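Local coordinates for protein 1,4-dihydroxy-6-naphtoate synthase (Archaeoglobus fulgidus, PDB 1ZBM) that probably converts cyclic dehypoxanthine futalosine into 1,4-dihydroxy-6-naphthoate, a step in the biosynthesis of menaquinone, at residues Lys75-Gly86 with Pro180-Arg190; Pro91-Leu101 with Tyr158-Leu169. All blocks are in the same frame, centred on the assembly; numbering follows the deposited sequence.

Contact 1 of 2, residues Lys75-Gly86 with Pro180-Arg190; sequences KYRILSAGASVG and PLPLGLNAIRR
A classic beta bulge, with L183 and G184 both facing S84, interrupts the antiparallel pairing of strands 76-86 and 181-189 at one edge of a five-stranded sheet in this periplasmic-binding-protein-like fold. S84 O accepts from L183 N at 2.9 Å and, more loosely, from G184 N at 3.3 Å. Glycine suits position 184 because a CB would collide with S84 OG; at G82 one would strike N186 CG and, at phi 115°, press on the carbonyl O of A81. I188 N donates nearly straight to R77 O at 3.0 Å. With CG between its backbone N and carbonyl carbon (chi1 80°), R77 runs extended beside I188, whose CG2 sits 3.9 Å above the centre of the R77 guanidinium; R77 NH2 hydrogen-bonds Q197 OE1. R77 CB lies 3.3 Å above one face of the R190 guanidinium, toward the rim, while R190 NH2 hydrogen-bonds D73 O. Replacing R77 with alanine would probably take the flat cover off one side of I188 CG2 and leave Q197 OE1 without this donor. I188 CG2 also packs on L79 CD1 at 3.7 Å. Strand 61-65 flanks strand 181-189, helix 194-213 packs on L79 and N186, and helix 251-265 on I78 and P182.

Contact 2 of 2, residues Pro91-Leu101 with Tyr158-Leu169; sequences PVVVAKSEISL and YADYGLKCVLDL
The ring of Y158 meets V94 and V92 obliquely, its CD1 4.2 Å from V94 CG2 and its CD2 4.4 Å from V92 CG2, while L163 O lies at the ring edge, in plane. These valines belong to strand 92-95, which pairs antiparallel with the outermost strand 164-168 of a five-stranded mixed sheet. A classic beta bulge breaks the register: V166 and L167 both face V93, whose O takes V166 N at 3.0 Å and L167 N only weakly. V93 N donates a hydrogen bond to L167 O, and A95 and K164 exchange two backbone bonds beyond the bulge.

The bulge turns V166 in toward strand 92-95, where a compact branched residue fits. With CG1 beside its backbone N and CG2 between N and the carbonyl carbon (chi1 -64°), the two methyls divide the work: CG2 meets V93 CG1 at 3.7 Å, and CG1 meets A95 CB and I99 CG1. L101 CD1 lies 4.0 Å from V166 CG2 and also touches L167 CB. At the surface the long, bent K164 lays its methylenes near A95 O, its NZ too far from E98 OE2 for a salt bridge; K96, a separate lysine, salt-bridges E143 OE1 through NZ. D168, an aspartate suited to the N-cap of helix 169-174, accepts from D171 N through OD1, and a water donates both to that OD1 and to P91 O, 2.9 Å from the latter.

How the contacts relate
Both contacts pair an edge strand antiparallel with its neighbour and carry a classic bulge, but in different five-stranded sheets on opposite sides of the chain's centre, their centres about 28 Å apart. Contact 1 is buried; contact 2 lies farther out and is only partly buried. Both pack aliphatic side chains; contact 1 adds arginines that layer over carbons and find polar partners beyond it, whereas contact 2 has charged side chains such as E98 and K164 at its exposed border, too far apart for a salt bridge. Contact 2 is nested within the chain loop that contact 1 closes. They meet where L183 CD2 touches P91 CD at 3.7 Å, close to T114 and A115, the predicted substrate-binding residues.

Contact 1 of 2, residues Lys75-Gly86 with Pro180-Arg190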
# COMPACT_ATOMS: atom_id res chain seq x y z
N LYS A 75 -11.55 6.77 14.22
CA LYS A 75 -12.58 7.17 13.28
C LYS A 75 -12.75 6.17 12.13
O LYS A 75 -13.77 6.17 11.44
CB LYS A 75 -12.26 8.55 12.72
CG LYS A 75 -12.44 9.70 13.71
CD LYS A 75 -13.87 9.74 14.25
CE LYS A 75 -14.22 11.11 14.79
NZ LYS A 75 -13.12 11.67 15.61
N TYR A 76 -11.75 5.32 11.94
CA TYR A 76 -11.76 4.34 10.86
C TYR A 76 -11.55 2.92 11.35
O TYR A 76 -10.93 2.70 12.39
CB TYR A 76 -10.65 4.67 9.86
CG TYR A 76 -10.94 5.83 8.92
CD1 TYR A 76 -11.76 5.65 7.80
CD2 TYR A 76 -10.39 7.09 9.14
CE1 TYR A 76 -12.03 6.69 6.93
CE2 TYR A 76 -10.65 8.15 8.27
CZ TYR A 76 -11.48 7.94 7.17
OH TYR A 76 -11.77 8.98 6.33
N ARG A 77 -12.07 1.94 10.61
CA ARG A 77 -11.84 0.55 10.96
C ARG A 77 -11.35 -0.14 9.69
O ARG A 77 -11.62 0.32 8.58
CB ARG A 77 -13.09 -0.14 11.48
CG ARG A 77 -14.07 -0.59 10.44
CD ARG A 77 -15.15 -1.43 11.09
NE ARG A 77 -16.25 -1.71 10.18
CZ ARG A 77 -16.18 -2.55 9.15
NH1 ARG A 77 -15.05 -3.20 8.89
NH2 ARG A 77 -17.25 -2.74 8.38
N ILE A 78 -10.62 -1.24 9.85
CA ILE A 78 -10.08 -1.96 8.71
C ILE A 78 -11.14 -2.76 7.98
O ILE A 78 -11.89 -3.52 8.59
CB ILE A 78 -8.96 -2.91 9.13
CG1 ILE A 78 -7.91 -2.15 9.94
CG2 ILE A 78 -8.31 -3.50 7.88
CD1 ILE A 78 -6.98 -3.05 10.74
N LEU A 79 -11.22 -2.58 6.67
CA LEU A 79 -12.19 -3.32 5.86
C LEU A 79 -11.59 -4.69 5.53
O LEU A 79 -10.41 -4.80 5.21
CB LEU A 79 -12.50 -2.54 4.59
CG LEU A 79 -13.75 -2.97 3.85
CD1 LEU A 79 -15.01 -2.60 4.64
CD2 LEU A 79 -13.75 -2.27 2.49
N SER A 80 -12.39 -5.75 5.61
CA SER A 80 -11.85 -7.08 5.34
C SER A 80 -11.21 -7.25 3.96
O SER A 80 -10.33 -8.08 3.80
CB SER A 80 -12.93 -8.13 5.55
OG SER A 80 -13.46 -8.03 6.88
N ALA A 81 -11.64 -6.44 2.99
CA ALA A 81 -11.11 -6.52 1.63
C ALA A 81 -10.40 -5.25 1.18
O ALA A 81 -10.81 -4.13 1.53
CB ALA A 81 -12.24 -6.85 0.67
N GLY A 82 -9.35 -5.42 0.38
CA GLY A 82 -8.62 -4.28 -0.14
C GLY A 82 -7.19 -4.17 0.35
O GLY A 82 -6.41 -3.42 -0.24
N ALA A 83 -6.84 -4.90 1.40
CA ALA A 83 -5.48 -4.83 1.93
C ALA A 83 -4.43 -5.37 0.97
O ALA A 83 -4.71 -6.24 0.14
CB ALA A 83 -5.41 -5.60 3.26
N SER A 84 -3.22 -4.84 1.06
CA SER A 84 -2.12 -5.31 0.24
C SER A 84 -1.14 -5.91 1.25
O SER A 84 -0.75 -5.26 2.22
CB SER A 84 -1.49 -4.16 -0.57
OG SER A 84 -0.92 -3.16 0.26
N VAL A 85 -0.77 -7.17 1.03
CA VAL A 85 0.11 -7.87 1.95
C VAL A 85 1.28 -8.58 1.27
O VAL A 85 1.09 -9.36 0.35
CB VAL A 85 -0.73 -8.91 2.76
CG1 VAL A 85 0.15 -9.66 3.77
CG2 VAL A 85 -1.85 -8.20 3.50
N GLY A 86 2.49 -8.28 1.74
CA GLY A 86 3.66 -8.90 1.16
C GLY A 86 3.83 -10.26 1.80
O GLY A 86 3.49 -10.45 2.96
N PRO A 180 2.58 -13.02 7.29
CA PRO A 180 2.60 -12.14 6.11
C PRO A 180 2.89 -10.69 6.55
O PRO A 180 2.78 -10.37 7.73
CB PRO A 180 1.20 -12.31 5.54
CG PRO A 180 0.84 -13.72 5.92
CD PRO A 180 1.34 -13.81 7.34
N LEU A 181 3.24 -9.82 5.61
CA LEU A 181 3.56 -8.43 5.92
C LEU A 181 2.48 -7.43 5.47
O LEU A 181 2.35 -7.14 4.28
CB LEU A 181 4.89 -8.05 5.24
CG LEU A 181 5.78 -6.94 5.80
CD1 LEU A 181 6.76 -6.48 4.72
CD2 LEU A 181 4.95 -5.79 6.29
N PRO A 182 1.70 -6.87 6.43
CA PRO A 182 0.63 -5.89 6.15
C PRO A 182 1.22 -4.58 5.64
O PRO A 182 1.99 -3.94 6.36
CB PRO A 182 -0.04 -5.70 7.50
CG PRO A 182 0.38 -6.89 8.31
CD PRO A 182 1.79 -7.13 7.87
N LEU A 183 0.85 -4.16 4.43
CA LEU A 183 1.40 -2.90 3.90
C LEU A 183 0.35 -1.81 3.71
O LEU A 183 0.42 -0.76 4.35
CB LEU A 183 2.11 -3.17 2.57
CG LEU A 183 3.31 -4.10 2.67
CD1 LEU A 183 3.70 -4.53 1.28
CD2 LEU A 183 4.47 -3.38 3.37
N GLY A 184 -0.60 -2.05 2.81
CA GLY A 184 -1.65 -1.09 2.56
C GLY A 184 -2.96 -1.69 3.02
O GLY A 184 -3.14 -2.90 2.95
N LEU A 185 -3.88 -0.86 3.48
CA LEU A 185 -5.17 -1.37 3.95
C LEU A 185 -6.34 -0.57 3.40
O LEU A 185 -6.21 0.58 2.99
CB LEU A 185 -5.22 -1.30 5.48
CG LEU A 185 -4.13 -1.95 6.33
CD1 LEU A 185 -4.27 -1.45 7.76
CD2 LEU A 185 -4.23 -3.46 6.27
N ASN A 186 -7.51 -1.20 3.38
CA ASN A 186 -8.68 -0.48 2.94
C ASN A 186 -9.38 -0.11 4.24
O ASN A 186 -9.65 -0.97 5.07
CB ASN A 186 -9.59 -1.33 2.06
CG ASN A 186 -9.90 -0.66 0.74
OD1 ASN A 186 -10.90 -0.96 0.09
ND2 ASN A 186 -9.03 0.27 0.34
N ALA A 187 -9.65 1.18 4.42
CA ALA A 187 -10.27 1.68 5.63
C ALA A 187 -11.65 2.31 5.39
O ALA A 187 -11.83 3.10 4.45
CB ALA A 187 -9.34 2.69 6.28
N ILE A 188 -12.61 1.98 6.25
CA ILE A 188 -13.96 2.53 6.14
C ILE A 188 -14.35 3.28 7.42
O ILE A 188 -14.23 2.75 8.52
CB ILE A 188 -15.00 1.40 5.81
CG1 ILE A 188 -16.41 2.00 5.67
CG2 ILE A 188 -15.00 0.34 6.87
CD1 ILE A 188 -17.41 1.02 5.08
N ARG A 189 -14.81 4.52 7.25
CA ARG A 189 -15.20 5.39 8.36
C ARG A 189 -16.17 4.65 9.28
O ARG A 189 -17.02 3.89 8.80
CB ARG A 189 -15.80 6.70 7.81
CG ARG A 189 -15.50 7.96 8.65
CD ARG A 189 -15.68 9.28 7.87
NE ARG A 189 -17.07 9.50 7.46
CZ ARG A 189 -17.45 10.36 6.51
NH1 ARG A 189 -16.55 11.08 5.85
NH2 ARG A 189 -18.74 10.47 6.21
N ARG A 190 -16.05 4.85 10.58
CA ARG A 190 -16.92 4.14 11.52
C ARG A 190 -18.34 4.67 11.65
O ARG A 190 -19.21 4.00 12.20
CB ARG A 190 -16.26 4.10 12.90
CG ARG A 190 -14.96 3.29 12.98
CD ARG A 190 -14.28 3.48 14.33
NE ARG A 190 -13.01 2.78 14.45
CZ ARG A 190 -12.88 1.47 14.63
NH1 ARG A 190 -13.95 0.69 14.70
NH2 ARG A 190 -11.67 0.94 14.74
O HOH W 1 -17.61 1.05 10.05
O HOH W 2 -8.18 -3.75 4.02

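Contact 2 of 2, residues Pro91-Leu101 with Tyr158-Leu169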
# COMPACT_ATOMS: atom_id res chain seq x y z
N PRO A 91 8.58 -3.83 0.37
CA PRO A 91 9.43 -2.66 0.10
C PRO A 91 10.90 -2.92 0.36
O PRO A 91 11.28 -3.83 1.09
CB PRO A 91 8.85 -1.59 1.03
CG PRO A 91 8.28 -2.40 2.16
CD PRO A 91 7.60 -3.53 1.42
N VAL A 92 11.75 -2.11 -0.26
CA VAL A 92 13.18 -2.28 -0.07
C VAL A 92 13.88 -0.94 -0.13
O VAL A 92 13.30 0.06 -0.54
CB VAL A 92 13.77 -3.19 -1.16
CG1 VAL A 92 13.20 -4.61 -1.04
CG2 VAL A 92 13.45 -2.62 -2.53
N VAL A 93 15.13 -0.93 0.30
CA VAL A 93 15.93 0.27 0.25
C VAL A 93 17.01 -0.09 -0.77
O VAL A 93 17.62 -1.16 -0.68
CB VAL A 93 16.53 0.61 1.63
CG1 VAL A 93 17.51 1.76 1.51
CG2 VAL A 93 15.40 0.97 2.59
N VAL A 94 17.22 0.77 -1.76
CA VAL A 94 18.20 0.52 -2.80
C VAL A 94 19.28 1.59 -2.82
O VAL A 94 19.06 2.71 -2.36
CB VAL A 94 17.53 0.49 -4.18
CG1 VAL A 94 17.07 1.90 -4.56
CG2 VAL A 94 18.50 -0.03 -5.21
N ALA A 95 20.44 1.24 -3.38
CA ALA A 95 21.57 2.16 -3.47
C ALA A 95 22.47 1.83 -4.67
O ALA A 95 22.37 0.75 -5.24
CB ALA A 95 22.39 2.13 -2.18
N LYS A 96 23.35 2.76 -5.05
CA LYS A 96 24.22 2.51 -6.20
C LYS A 96 25.20 1.38 -5.91
O LYS A 96 25.69 0.72 -6.83
CB LYS A 96 24.94 3.80 -6.59
CG LYS A 96 23.99 4.96 -6.86
CD LYS A 96 24.70 6.22 -7.35
CE LYS A 96 25.27 6.02 -8.75
NZ LYS A 96 25.77 7.28 -9.35
N SER A 97 25.48 1.14 -4.63
CA SER A 97 26.38 0.07 -4.22
C SER A 97 26.01 -0.38 -2.80
O SER A 97 25.14 0.22 -2.17
CB SER A 97 27.84 0.54 -4.25
OG SER A 97 28.11 1.44 -3.19
N GLU A 98 26.68 -1.41 -2.29
CA GLU A 98 26.40 -1.90 -0.95
C GLU A 98 26.88 -0.94 0.13
O GLU A 98 28.04 -0.53 0.13
CB GLU A 98 27.05 -3.27 -0.74
CG GLU A 98 26.12 -4.46 -0.95
CD GLU A 98 25.69 -4.64 -2.39
OE1 GLU A 98 24.77 -5.45 -2.65
OE2 GLU A 98 26.29 -3.98 -3.27
N ILE A 99 25.99 -0.57 1.03
CA ILE A 99 26.32 0.33 2.14
C ILE A 99 25.63 -0.20 3.39
O ILE A 99 24.86 -1.15 3.30
CB ILE A 99 25.86 1.78 1.88
CG1 ILE A 99 24.45 1.79 1.27
CG2 ILE A 99 26.84 2.49 0.97
CD1 ILE A 99 23.96 3.18 0.92
N SER A 100 25.89 0.41 4.54
CA SER A 100 25.27 -0.06 5.77
C SER A 100 23.95 0.65 6.10
O SER A 100 23.10 0.08 6.78
CB SER A 100 26.24 0.09 6.95
OG SER A 100 26.45 1.45 7.29
N LEU A 101 23.80 1.88 5.63
CA LEU A 101 22.61 2.69 5.86
C LEU A 101 22.62 3.49 7.16
O LEU A 101 21.88 4.47 7.30
CB LEU A 101 21.33 1.84 5.81
CG LEU A 101 20.84 1.34 4.43
CD1 LEU A 101 19.56 0.51 4.61
CD2 LEU A 101 20.59 2.52 3.52
N TYR A 158 14.15 -1.95 -9.78
CA TYR A 158 15.38 -1.24 -9.45
C TYR A 158 16.62 -1.76 -10.18
O TYR A 158 17.52 -0.98 -10.51
CB TYR A 158 15.60 -1.25 -7.92
CG TYR A 158 15.90 -2.61 -7.33
CD1 TYR A 158 17.13 -3.22 -7.52
CD2 TYR A 158 14.94 -3.30 -6.59
CE1 TYR A 158 17.40 -4.48 -6.99
CE2 TYR A 158 15.20 -4.57 -6.05
CZ TYR A 158 16.44 -5.15 -6.27
OH TYR A 158 16.72 -6.41 -5.78
N ALA A 159 16.66 -3.06 -10.46
CA ALA A 159 17.81 -3.65 -11.16
C ALA A 159 18.02 -3.07 -12.57
O ALA A 159 19.14 -3.08 -13.07
CB ALA A 159 17.64 -5.17 -11.24
N ASP A 160 16.95 -2.57 -13.19
CA ASP A 160 17.05 -2.00 -14.53
C ASP A 160 17.88 -0.71 -14.54
O ASP A 160 18.35 -0.27 -15.59
CB ASP A 160 15.67 -1.66 -15.12
CG ASP A 160 14.73 -2.84 -15.16
OD1 ASP A 160 15.19 -4.00 -15.27
OD2 ASP A 160 13.51 -2.61 -15.12
N TYR A 161 18.05 -0.10 -13.37
CA TYR A 161 18.81 1.14 -13.25
C TYR A 161 20.19 0.85 -12.69
O TYR A 161 20.90 1.76 -12.26
CB TYR A 161 18.09 2.10 -12.30
CG TYR A 161 16.64 2.30 -12.63
CD1 TYR A 161 16.25 3.12 -13.69
CD2 TYR A 161 15.65 1.69 -11.88
CE1 TYR A 161 14.91 3.32 -13.99
CE2 TYR A 161 14.31 1.88 -12.16
CZ TYR A 161 13.94 2.70 -13.21
OH TYR A 161 12.61 2.92 -13.48
N GLY A 162 20.56 -0.42 -12.70
CA GLY A 162 21.86 -0.81 -12.18
C GLY A 162 21.96 -0.64 -10.67
O GLY A 162 23.06 -0.59 -10.13
N LEU A 163 20.82 -0.54 -10.00
CA LEU A 163 20.82 -0.38 -8.55
C LEU A 163 20.64 -1.75 -7.90
O LEU A 163 20.22 -2.71 -8.55
CB LEU A 163 19.67 0.54 -8.11
CG LEU A 163 19.64 2.01 -8.57
CD1 LEU A 163 18.29 2.62 -8.19
CD2 LEU A 163 20.79 2.80 -7.95
N LYS A 164 20.98 -1.84 -6.62
CA LYS A 164 20.84 -3.08 -5.88
C LYS A 164 20.30 -2.86 -4.48
O LYS A 164 20.51 -1.82 -3.86
CB LYS A 164 22.16 -3.85 -5.81
CG LYS A 164 23.42 -3.01 -5.74
CD LYS A 164 23.92 -2.64 -7.13
CE LYS A 164 24.33 -3.88 -7.93
NZ LYS A 164 25.46 -4.64 -7.29
N CYS A 165 19.57 -3.86 -4.01
CA CYS A 165 18.97 -3.83 -2.69
C CYS A 165 20.03 -3.93 -1.60
O CYS A 165 20.88 -4.83 -1.60
CB CYS A 165 17.97 -4.99 -2.55
SG CYS A 165 17.22 -5.12 -0.92
N VAL A 166 19.98 -2.98 -0.67
CA VAL A 166 20.90 -2.93 0.46
C VAL A 166 20.17 -3.31 1.73
O VAL A 166 20.79 -3.64 2.74
CB VAL A 166 21.51 -1.53 0.63
CG1 VAL A 166 22.36 -1.18 -0.58
CG2 VAL A 166 20.41 -0.49 0.81
N LEU A 167 18.84 -3.25 1.69
CA LEU A 167 18.00 -3.64 2.83
C LEU A 167 16.70 -4.19 2.27
O LEU A 167 15.94 -3.48 1.61
CB LEU A 167 17.69 -2.43 3.74
CG LEU A 167 17.07 -2.67 5.13
CD1 LEU A 167 16.67 -1.33 5.77
CD2 LEU A 167 15.85 -3.56 5.04
N ASP A 168 16.45 -5.47 2.52
CA ASP A 168 15.22 -6.10 2.05
C ASP A 168 14.29 -6.12 3.27
O ASP A 168 14.44 -6.96 4.15
CB ASP A 168 15.50 -7.53 1.55
CG ASP A 168 14.30 -8.16 0.88
OD1 ASP A 168 13.21 -8.21 1.52
OD2 ASP A 168 14.43 -8.59 -0.29
N LEU A 169 13.36 -5.18 3.31
CA LEU A 169 12.43 -5.05 4.42
C LEU A 169 11.68 -6.33 4.75
O LEU A 169 11.31 -6.56 5.90
CB LEU A 169 11.46 -3.90 4.17
CG LEU A 169 12.13 -2.53 4.21
CD1 LEU A 169 11.18 -1.45 3.73
CD2 LEU A 169 12.59 -2.23 5.63
O HOH W 3 11.37 -6.70 0.76